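Local atomic coordinates of haloacid dehalogenase-like hydrolase (Salmonella enterica subsp. enterica serovar Typhi, PDB entry 4EZE), a protein that probably hydrolyses O-phosphoserine to serine and phosphate with the help of magnesium, the last step of serine biosynthesis, as a SerB-family member of the HAD superfamily. Residues 113-117 with 118-122; 30-33 with 34-38; 128-132 with 133-137; 189-193 with 194-198. All blocks are in the same frame, centred on the assembly; numbering follows the deposited sequence.

Interaction 1: 113-117 with 118-122; sequences FDMDS and TFIAE. With NA (sodium ion), chain D.
Phe-119 drives the edge of its ring at the face of Phe-113, a T-shaped pair with centroids 5.5 Å apart and planes at 71°. CD1 of Phe-119 does the touching, 3.8 Å from CG of Phe-113. Further along the turn, Met-115 and Ile-120 run side by side and point the same way, with Met-115 CG 3.9 Å from Ile-120 CD1. Two backbone donors, Thr-118 N and Ile-120 N, reach Met-115 O from opposite faces of its plane; the bond from Ile-120 is nearly straight (175°). Asp-114, its CG anti to the backbone N (chi1 -174°), sends OD2 to the sodium ion at 2.2 Å, and OD1 accepts from Met-115 N. The ion also takes the backbone O of Asp-116 at 2.4 Å, two waters and Asp-270. This is the DxD motif of the HAD phosphatases: Asp-114 is the predicted nucleophile and Asp-116 the predicted proton donor, with sodium where magnesium probably works. The carboxylate of Asp-116 turns away from the ion, and its OD1 accepts from Gly-124 N. The short helix 115-119 follows closely on strand 110-113 of the parallel sheet; Met-115 packs on strand 197-202 and helix 206-216, while both phenylalanines touch Leu-184 of helix 184-193.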
loop_
_atom_site.group_PDB
_atom_site.type_symbol
_atom_site.label_atom_id
_atom_site.label_comp_id
_atom_site.label_asym_id
_atom_site.label_seq_id
_atom_site.Cartn_x
_atom_site.Cartn_y
_atom_site.Cartn_z
ATOM N N PHE A 113 -5.362 2.499 1.876
ATOM C CA PHE A 113 -4.413 1.405 2.164
ATOM C C PHE A 113 -5.108 0.050 2.222
ATOM O O PHE A 113 -6.130 -0.086 2.869
ATOM C CB PHE A 113 -3.780 1.602 3.529
ATOM C CG PHE A 113 -2.930 2.826 3.651
ATOM C CD1 PHE A 113 -1.579 2.777 3.342
ATOM C CD2 PHE A 113 -3.475 4.016 4.118
ATOM C CE1 PHE A 113 -0.785 3.898 3.481
ATOM C CE2 PHE A 113 -2.690 5.141 4.259
ATOM C CZ PHE A 113 -1.336 5.082 3.946
ATOM N N ASP A 114 -4.554 -0.963 1.565
ATOM C CA ASP A 114 -4.980 -2.330 1.835
ATOM C C ASP A 114 -4.596 -2.575 3.303
ATOM O O ASP A 114 -3.773 -1.838 3.849
ATOM C CB ASP A 114 -4.220 -3.300 0.913
ATOM C CG ASP A 114 -4.716 -4.744 1.026
ATOM O OD1 ASP A 114 -5.754 -4.964 1.670
ATOM O OD2 ASP A 114 -4.074 -5.659 0.460
ATOM N N MET A 115 -5.153 -3.605 3.937
ATOM C CA MET A 115 -4.803 -3.878 5.334
ATOM C C MET A 115 -3.636 -4.861 5.442
ATOM O O MET A 115 -2.511 -4.467 5.771
ATOM C CB MET A 115 -6.016 -4.381 6.136
ATOM C CG MET A 115 -5.658 -4.945 7.515
ATOM S SD MET A 115 -7.127 -5.066 8.582
ATOM C CE MET A 115 -8.127 -6.277 7.704
ATOM N N ASP A 116 -3.889 -6.136 5.154
ATOM C CA ASP A 116 -2.874 -7.154 5.395
ATOM C C ASP A 116 -1.606 -6.943 4.564
ATOM O O ASP A 116 -1.676 -6.730 3.366
ATOM C CB ASP A 116 -3.432 -8.551 5.132
ATOM C CG ASP A 116 -4.515 -8.950 6.119
ATOM O OD1 ASP A 116 -4.491 -8.478 7.278
ATOM O OD2 ASP A 116 -5.401 -9.734 5.722
ATOM N N SER A 117 -0.452 -7.040 5.213
ATOM C CA SER A 117 0.836 -6.932 4.540
ATOM C C SER A 117 1.007 -5.573 3.851
ATOM O O SER A 117 1.924 -5.372 3.063
ATOM C CB SER A 117 1.043 -8.105 3.570
ATOM O OG SER A 117 1.075 -9.335 4.281
ATOM N N THR A 118 0.114 -4.643 4.153
ATOM C CA THR A 118 0.283 -3.274 3.711
ATOM C C THR A 118 0.249 -2.329 4.911
ATOM O O THR A 118 1.300 -1.915 5.412
ATOM C CB THR A 118 -0.746 -2.885 2.640
ATOM O OG1 THR A 118 -0.579 -3.736 1.504
ATOM C CG2 THR A 118 -0.523 -1.429 2.197
ATOM N N PHE A 119 -0.945 -2.006 5.396
ATOM C CA PHE A 119 -1.058 -1.160 6.581
ATOM C C PHE A 119 -0.454 -1.856 7.801
ATOM O O PHE A 119 0.184 -1.222 8.630
ATOM C CB PHE A 119 -2.508 -0.820 6.835
ATOM C CG PHE A 119 -2.706 0.324 7.776
ATOM C CD1 PHE A 119 -2.746 1.640 7.299
ATOM C CD2 PHE A 119 -2.897 0.095 9.139
ATOM C CE1 PHE A 119 -2.944 2.706 8.174
ATOM C CE2 PHE A 119 -3.103 1.154 10.019
ATOM C CZ PHE A 119 -3.122 2.462 9.540
ATOM N N ILE A 120 -0.635 -3.171 7.896
ATOM C CA ILE A 120 -0.023 -3.949 8.975
ATOM C C ILE A 120 0.914 -4.940 8.338
ATOM O O ILE A 120 0.717 -5.284 7.182
ATOM C CB ILE A 120 -1.078 -4.677 9.844
ATOM C CG1 ILE A 120 -1.963 -5.591 8.990
ATOM C CG2 ILE A 120 -1.960 -3.672 10.576
ATOM C CD1 ILE A 120 -2.867 -6.485 9.824
ATOM N N ALA A 121 1.959 -5.369 9.046
ATOM C CA ALA A 121 2.895 -6.316 8.435
ATOM C C ALA A 121 2.274 -7.702 8.270
ATOM O O ALA A 121 2.662 -8.476 7.378
ATOM C CB ALA A 121 4.191 -6.396 9.230
ATOM N N GLU A 122 1.281 -8.015 9.093
ATOM C CA GLU A 122 0.805 -9.403 9.149
ATOM C C GLU A 122 -0.390 -9.731 8.257
ATOM O O GLU A 122 -0.975 -8.860 7.605
ATOM C CB GLU A 122 0.506 -9.808 10.603
ATOM C CG GLU A 122 1.682 -9.629 11.574
ATOM C CD GLU A 122 1.727 -8.251 12.191
ATOM O OE1 GLU A 122 0.901 -7.401 11.796
ATOM O OE2 GLU A 122 2.591 -8.019 13.069
HETATM NA NA NA D . -2.682 -7.253 1.211
HETATM O O HOH W 1 -3.196 -8.330 -0.538
HETATM O O HOH W 2 -2.171 -9.695 1.583
#

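Interaction 2: 30-33 with 34-38; sequences TTQD and IDTFQ
The ring of Phe-37 has the methyl of Thr-30 over one face and the amide of Gln-32 at its edge. CG2 of Thr-30 makes a CH-pi contact, 4.2 Å from the ring centroid and 19° off the normal, displaced toward the rim so that CG of Phe-37 is its nearest ring atom. That methyl sits between the backbone N and the carbonyl carbon of Thr-30, which leaves OG1 on the carbonyl side, facing forward along the chain, where it accepts from Gln-32 N, an ST turn. NE2 of Gln-32 lies in the plane of the Phe-37 ring, 3.7 Å from CD1, with the amide plane turned well away from that of the ring; on its other side the same amide brings OE1 to 3.3 Å from CG2 of Thr-36. Phe-96 adds a further edge-to-face ring contact to Phe-37, and Leu-70 of strand 67-75 also packs against it.

Asp-33 is the N-cap of helix 34-45. Its OD2 accepts from Thr-36 N at 2.9 Å, nearly straight at 168° and on the anti lone pair, and from Thr-36 OG1, also at 2.9 Å, which comes from above the carboxylate plane. Asp-33 O takes Phe-37 N in its carbonyl plane at 2.9 Å, closing the first helical turn.

One carboxylate oxygen thus accepts two hydrogen bonds at the start of a helix, where the helix dipole would probably favour its negative charge. Asp-35 lies close by with a like charge, but its OD2 is paired with Lys-59, which probably eases the repulsion.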
loop_
_atom_site.group_PDB
_atom_site.type_symbol
_atom_site.label_atom_id
_atom_site.label_comp_id
_atom_site.label_asym_id
_atom_site.label_seq_id
_atom_site.Cartn_x
_atom_site.Cartn_y
_atom_site.Cartn_z
ATOM N N THR A 30 18.349 6.493 -0.614
ATOM C CA THR A 30 19.261 5.408 -0.470
ATOM C C THR A 30 20.036 5.503 0.837
ATOM O O THR A 30 20.182 6.587 1.369
ATOM C CB THR A 30 20.265 5.474 -1.615
ATOM O OG1 THR A 30 21.102 4.329 -1.547
ATOM C CG2 THR A 30 21.123 6.740 -1.498
ATOM N N THR A 31 20.555 4.378 1.346
ATOM C CA THR A 31 21.478 4.426 2.505
ATOM C C THR A 31 22.932 4.707 2.113
ATOM O O THR A 31 23.774 4.960 2.985
ATOM C CB THR A 31 21.452 3.130 3.317
ATOM O OG1 THR A 31 21.719 2.027 2.431
ATOM C CG2 THR A 31 20.061 2.955 3.994
ATOM N N GLN A 32 23.216 4.659 0.809
ATOM C CA GLN A 32 24.557 4.906 0.290
ATOM C C GLN A 32 24.905 6.386 0.440
ATOM O O GLN A 32 24.030 7.245 0.313
ATOM C CB GLN A 32 24.658 4.450 -1.182
ATOM C CG GLN A 32 25.902 4.962 -1.896
ATOM C CD GLN A 32 26.346 4.145 -3.121
ATOM O OE1 GLN A 32 27.547 3.968 -3.327
ATOM N NE2 GLN A 32 25.393 3.668 -3.946
ATOM N N ASP A 33 26.162 6.680 0.764
ATOM C CA ASP A 33 26.632 8.067 0.816
ATOM C C ASP A 33 26.053 8.781 -0.415
ATOM O O ASP A 33 26.212 8.314 -1.549
ATOM C CB ASP A 33 28.175 8.094 0.786
ATOM C CG ASP A 33 28.751 9.512 0.682
ATOM O OD1 ASP A 33 28.966 10.159 1.732
ATOM O OD2 ASP A 33 29.025 9.974 -0.448
ATOM N N ILE A 34 25.372 9.898 -0.212
ATOM C CA ILE A 34 24.692 10.556 -1.337
ATOM C C ILE A 34 25.604 11.097 -2.455
ATOM O O ILE A 34 25.255 11.038 -3.643
ATOM C CB ILE A 34 23.696 11.623 -0.849
ATOM C CG1 ILE A 34 22.581 10.943 -0.050
ATOM C CG2 ILE A 34 23.092 12.380 -2.024
ATOM C CD1 ILE A 34 21.559 11.904 0.513
ATOM N N ASP A 35 26.790 11.573 -2.101
ATOM C CA ASP A 35 27.728 12.007 -3.129
ATOM C C ASP A 35 28.250 10.840 -3.952
ATOM O O ASP A 35 28.298 10.903 -5.187
ATOM C CB ASP A 35 28.872 12.781 -2.488
ATOM C CG ASP A 35 28.402 14.085 -1.887
ATOM O OD1 ASP A 35 28.922 14.439 -0.815
ATOM O OD2 ASP A 35 27.497 14.744 -2.473
ATOM N N THR A 36 28.624 9.760 -3.273
ATOM C CA THR A 36 29.009 8.530 -3.974
ATOM C C THR A 36 27.894 8.080 -4.902
ATOM O O THR A 36 28.132 7.609 -6.009
ATOM C CB THR A 36 29.317 7.388 -2.990
ATOM O OG1 THR A 36 30.218 7.859 -1.983
ATOM C CG2 THR A 36 29.944 6.204 -3.720
ATOM N N PHE A 37 26.657 8.215 -4.438
ATOM C CA PHE A 37 25.528 7.690 -5.184
ATOM C C PHE A 37 25.239 8.569 -6.392
ATOM O O PHE A 37 24.873 8.098 -7.470
ATOM C CB PHE A 37 24.296 7.596 -4.273
ATOM C CG PHE A 37 23.026 7.232 -5.003
ATOM C CD1 PHE A 37 22.757 5.917 -5.333
ATOM C CD2 PHE A 37 22.098 8.203 -5.338
ATOM C CE1 PHE A 37 21.586 5.585 -5.999
ATOM C CE2 PHE A 37 20.927 7.876 -6.013
ATOM C CZ PHE A 37 20.673 6.561 -6.338
ATOM N N GLN A 38 25.381 9.866 -6.205
ATOM C CA GLN A 38 25.187 10.759 -7.312
ATOM C C GLN A 38 26.228 10.466 -8.383
ATOM O O GLN A 38 25.898 10.283 -9.556
ATOM C CB GLN A 38 25.327 12.196 -6.851
ATOM C CG GLN A 38 25.097 13.176 -7.980
ATOM C CD GLN A 38 25.224 14.591 -7.502
ATOM O OE1 GLN A 38 24.864 14.906 -6.367
ATOM N NE2 GLN A 38 25.755 15.455 -8.353
#

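Interaction 3: 128-132 with 133-137; sequences IAREL and GMSTQ
A Schellman motif ends helix 124-131, and its two diagnostic bonds tie Gly-133 and Met-134 to the last turn. Met-134 N donates to Ala-129 O at 2.8 Å, nearly straight at 169°. Gly-133 N donates to Arg-130 O at 3.2 Å, coming in from well above the carbonyl plane. Ala-129 O has a second donor, Leu-132 N at 3.0 Å, which arrives on the opposite face of the carbonyl from Met-134 N, so this one oxygen serves both the last turn and the reversal.

Gly-133 takes positive phi (80°), and a side chain there would run into the carbonyl O of Leu-132, which explains glycine at this position. The reversal then brings apolar side chains together across the turn. CG of Met-134 lies 3.6 Å from CB of Leu-132 and 3.5 Å from the O of the same residue. A bend at the last torsion (chi3 71°) turns the terminal methyl CE of Met-134 aside, and the side chain touches Met-162 in a neighbouring loop. Ala-129 CB and Met-134 CB, five residues apart, meet more loosely at 4.5 Å.

The charged side chains of the turn look elsewhere: Arg-130 pairs through NH1 with Glu-127 one turn back, and Glu-131 with Arg-177. What results is a Schellman motif with glycine at C-prime whose next residue, Met-134, already holds the N-cap position of the following helix, a short link at the surface of the protein between the consecutive helices 124-131 and 135-146.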
loop_
_atom_site.group_PDB
_atom_site.type_symbol
_atom_site.label_atom_id
_atom_site.label_comp_id
_atom_site.label_asym_id
_atom_site.label_seq_id
_atom_site.Cartn_x
_atom_site.Cartn_y
_atom_site.Cartn_z
ATOM N N ILE A 128 -4.875 -15.560 12.982
ATOM C CA ILE A 128 -5.909 -16.145 13.803
ATOM C C ILE A 128 -5.756 -17.657 13.762
ATOM O O ILE A 128 -5.816 -18.321 14.788
ATOM C CB ILE A 128 -7.280 -15.751 13.298
ATOM C CG1 ILE A 128 -7.457 -14.242 13.444
ATOM C CG2 ILE A 128 -8.356 -16.513 14.057
ATOM C CD1 ILE A 128 -8.708 -13.743 12.759
ATOM N N ALA A 129 -5.525 -18.178 12.561
ATOM C CA ALA A 129 -5.260 -19.579 12.337
ATOM C C ALA A 129 -4.129 -20.111 13.192
ATOM O O ALA A 129 -4.261 -21.176 13.810
ATOM C CB ALA A 129 -4.951 -19.826 10.871
ATOM N N ARG A 130 -3.008 -19.398 13.223
ATOM C CA ARG A 130 -1.882 -19.909 13.981
ATOM C C ARG A 130 -2.206 -19.898 15.467
ATOM O O ARG A 130 -1.846 -20.815 16.192
ATOM C CB ARG A 130 -0.567 -19.183 13.678
ATOM C CG ARG A 130 0.616 -20.153 13.643
ATOM C CD ARG A 130 1.969 -19.479 13.476
ATOM N NE ARG A 130 2.142 -18.426 14.464
ATOM C CZ ARG A 130 2.163 -17.134 14.164
ATOM N NH1 ARG A 130 2.047 -16.765 12.894
ATOM N NH2 ARG A 130 2.312 -16.221 15.121
ATOM N N GLU A 131 -2.916 -18.872 15.916
ATOM C CA GLU A 131 -3.357 -18.813 17.299
ATOM C C GLU A 131 -4.228 -20.033 17.660
ATOM O O GLU A 131 -4.258 -20.460 18.806
ATOM C CB GLU A 131 -4.148 -17.533 17.536
ATOM C CG GLU A 131 -4.644 -17.354 18.952
ATOM C CD GLU A 131 -3.572 -16.785 19.851
ATOM O OE1 GLU A 131 -2.419 -16.651 19.382
ATOM O OE2 GLU A 131 -3.882 -16.470 21.017
ATOM N N LEU A 132 -4.916 -20.594 16.670
ATOM C CA LEU A 132 -5.885 -21.649 16.909
ATOM C C LEU A 132 -5.358 -23.034 16.569
ATOM O O LEU A 132 -6.078 -24.028 16.687
ATOM C CB LEU A 132 -7.169 -21.373 16.115
ATOM C CG LEU A 132 -7.858 -20.095 16.593
ATOM C CD1 LEU A 132 -9.253 -19.928 16.007
ATOM C CD2 LEU A 132 -7.904 -20.076 18.107
ATOM N N GLY A 133 -4.106 -23.114 16.149
ATOM C CA GLY A 133 -3.540 -24.413 15.780
ATOM C C GLY A 133 -3.942 -24.892 14.384
ATOM O O GLY A 133 -3.866 -26.083 14.079
ATOM N N MET A 134 -4.357 -23.972 13.515
ATOM C CA MET A 134 -4.890 -24.396 12.221
ATOM C C MET A 134 -4.121 -23.888 11.020
ATOM O O MET A 134 -4.665 -23.826 9.918
ATOM C CB MET A 134 -6.302 -23.906 12.057
ATOM C CG MET A 134 -7.060 -23.685 13.342
ATOM S SD MET A 134 -8.778 -23.807 12.838
ATOM C CE MET A 134 -8.870 -25.567 12.508
ATOM N N SER A 135 -2.868 -23.516 11.227
ATOM C CA SER A 135 -2.088 -22.918 10.162
ATOM C C SER A 135 -1.994 -23.812 8.945
ATOM O O SER A 135 -1.972 -23.319 7.824
ATOM C CB SER A 135 -0.704 -22.564 10.680
ATOM O OG SER A 135 -0.847 -21.613 11.715
ATOM N N THR A 136 -1.951 -25.125 9.157
ATOM C CA THR A 136 -1.844 -26.049 8.032
ATOM C C THR A 136 -3.139 -26.106 7.217
ATOM O O THR A 136 -3.110 -26.060 5.975
ATOM C CB THR A 136 -1.423 -27.463 8.481
ATOM O OG1 THR A 136 -2.253 -27.899 9.566
ATOM C CG2 THR A 136 0.013 -27.453 8.948
ATOM N N GLN A 137 -4.273 -26.202 7.913
ATOM C CA GLN A 137 -5.578 -26.250 7.245
ATOM C C GLN A 137 -5.775 -25.001 6.412
ATOM O O GLN A 137 -6.104 -25.061 5.230
ATOM C CB GLN A 137 -6.712 -26.334 8.262
ATOM C CG GLN A 137 -6.898 -27.699 8.907
ATOM C CD GLN A 137 -5.886 -27.979 10.005
ATOM O OE1 GLN A 137 -5.301 -27.057 10.590
ATOM N NE2 GLN A 137 -5.685 -29.261 10.302
#

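Interaction 4: 189-193 with 194-198; sequences PVIKA and KGFKT
Helix 184-193 closes in a Schellman motif: Phe-196 N donates to Ile-191 O at 3.1 Å and Gly-195 N to Lys-192 O at 2.8 Å, with Gly-195 at positive phi (80°) as the C-prime residue. Lys-194 N makes a further, weak bond to Ile-191 O, so that carbonyl is shared between the final turn and the chain that leaves it.

Ile-191 and Phe-196 make the apolar contact that accompanies the reversal. The two side chains cross at about a right angle, and the branch methyl CG2 of Ile-191 meets CB of Phe-196 at 3.5 Å. That methyl stands anti to the backbone N of Ile-191, which turns it toward the outgoing chain; its CG1 arm stays beside the N. The same CG2 also meets CG2 of Thr-198, 3.9 Å away, so one methyl bridges two residues of the exit. CB of Phe-196 also lies 3.5 Å from Ile-191 O, while the ring itself leads away and keeps only its edge near that oxygen.

At the other flank Lys-194 folds its aliphatic chain back across the helix end, with CG 3.1 Å from Val-190 O. Bends at both chi2 and chi3 then carry the amine off to a salt bridge with Glu-314.

After this turn the chain enters strand 197-202, which pairs in parallel with strands 110-113 and 220-224. Ile-191 and Phe-196 both rest on Ile-111 of strand 110-113, Phe-196 touches Ile-313 as well, and the backbone N of Thr-198 is held by Asp-219.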
loop_
_atom_site.group_PDB
_atom_site.type_symbol
_atom_site.label_atom_id
_atom_site.label_comp_id
_atom_site.label_asym_id
_atom_site.label_seq_id
_atom_site.Cartn_x
_atom_site.Cartn_y
_atom_site.Cartn_z
ATOM N N PRO A 189 -0.046 11.729 10.319
ATOM C CA PRO A 189 -0.350 13.087 10.771
ATOM C C PRO A 189 -0.052 14.085 9.661
ATOM O O PRO A 189 -0.705 15.119 9.542
ATOM C CB PRO A 189 0.623 13.301 11.946
ATOM C CG PRO A 189 1.120 11.936 12.331
ATOM C CD PRO A 189 0.994 11.057 11.125
ATOM N N VAL A 190 0.936 13.770 8.843
ATOM C CA VAL A 190 1.306 14.636 7.734
ATOM C C VAL A 190 0.271 14.547 6.612
ATOM O O VAL A 190 -0.073 15.548 5.972
ATOM C CB VAL A 190 2.683 14.218 7.226
ATOM C CG1 VAL A 190 3.097 15.069 6.038
ATOM C CG2 VAL A 190 3.673 14.289 8.390
ATOM N N ILE A 191 -0.227 13.339 6.376
ATOM C CA ILE A 191 -1.266 13.120 5.367
ATOM C C ILE A 191 -2.464 14.003 5.693
ATOM O O ILE A 191 -3.051 14.657 4.817
ATOM C CB ILE A 191 -1.726 11.658 5.402
ATOM C CG1 ILE A 191 -0.510 10.729 5.347
ATOM C CG2 ILE A 191 -2.742 11.360 4.298
ATOM C CD1 ILE A 191 -0.479 9.823 4.145
ATOM N N LYS A 192 -2.817 13.997 6.973
ATOM C CA LYS A 192 -3.913 14.796 7.485
ATOM C C LYS A 192 -3.585 16.289 7.318
ATOM O O LYS A 192 -4.404 17.037 6.801
ATOM C CB LYS A 192 -4.170 14.440 8.950
ATOM C CG LYS A 192 -5.438 15.042 9.528
ATOM C CD LYS A 192 -5.238 15.385 10.993
ATOM C CE LYS A 192 -5.886 14.348 11.886
ATOM N NZ LYS A 192 -7.365 14.399 11.728
ATOM N N ALA A 193 -2.382 16.710 7.726
ATOM C CA ALA A 193 -1.976 18.117 7.613
ATOM C C ALA A 193 -2.027 18.585 6.185
ATOM O O ALA A 193 -2.064 19.787 5.942
ATOM C CB ALA A 193 -0.578 18.364 8.179
ATOM N N LYS A 194 -2.012 17.648 5.239
ATOM C CA LYS A 194 -1.941 18.021 3.822
ATOM C C LYS A 194 -3.311 17.948 3.197
ATOM O O LYS A 194 -3.483 18.085 1.968
ATOM C CB LYS A 194 -0.952 17.132 3.066
ATOM C CG LYS A 194 0.488 17.342 3.486
ATOM C CD LYS A 194 0.971 18.777 3.244
ATOM C CE LYS A 194 1.280 19.029 1.776
ATOM N NZ LYS A 194 2.271 20.123 1.551
ATOM N N GLY A 195 -4.300 17.722 4.047
ATOM C CA GLY A 195 -5.688 17.761 3.597
ATOM C C GLY A 195 -6.199 16.525 2.882
ATOM O O GLY A 195 -7.188 16.589 2.131
ATOM N N PHE A 196 -5.543 15.392 3.109
ATOM C CA PHE A 196 -5.997 14.139 2.514
ATOM C C PHE A 196 -6.887 13.416 3.493
ATOM O O PHE A 196 -6.683 13.499 4.694
ATOM C CB PHE A 196 -4.822 13.214 2.190
ATOM C CG PHE A 196 -4.133 13.540 0.902
ATOM C CD1 PHE A 196 -3.119 14.491 0.863
ATOM C CD2 PHE A 196 -4.460 12.867 -0.258
ATOM C CE1 PHE A 196 -2.450 14.784 -0.318
ATOM C CE2 PHE A 196 -3.808 13.165 -1.449
ATOM C CZ PHE A 196 -2.804 14.117 -1.482
ATOM N N LYS A 197 -7.852 12.670 2.969
ATOM C CA LYS A 197 -8.552 11.676 3.770
ATOM C C LYS A 197 -7.844 10.317 3.689
ATOM O O LYS A 197 -7.354 9.929 2.620
ATOM C CB LYS A 197 -9.990 11.542 3.276
ATOM C CG LYS A 197 -10.789 12.846 3.322
ATOM C CD LYS A 197 -10.793 13.456 4.719
ATOM C CE LYS A 197 -11.870 14.520 4.853
ATOM N NZ LYS A 197 -13.197 13.928 4.505
ATOM N N THR A 198 -7.802 9.596 4.811
ATOM C CA THR A 198 -7.249 8.239 4.857
ATOM C C THR A 198 -8.345 7.177 4.865
ATOM O O THR A 198 -9.387 7.350 5.488
ATOM C CB THR A 198 -6.412 8.016 6.122
ATOM O OG1 THR A 198 -7.243 8.204 7.272
ATOM C CG2 THR A 198 -5.248 8.981 6.188
#

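Overall arrangement
Along the chain the order is interaction 2, 1, 3, 4, none nested in another and no two touching. Interactions 1, 3 and 4 fall within the haloacid dehalogenase-like region; interaction 2 starts the helix that follows strand 23-29 and packs on the antiparallel sheet, its centre about 30 Å from that of interaction 1. The parallel sheet links interactions 1 and 4: strand 110-113 leads into the metal site, and its neighbour 197-202 follows the helix end of interaction 4, the nearest atoms of the two interactions being about 5 Å apart. Interaction 3 lies in the helices following the DxD motif, centres about 19 Å from interaction 1. The metal site and its predicted catalytic aspartates thus sit centrally.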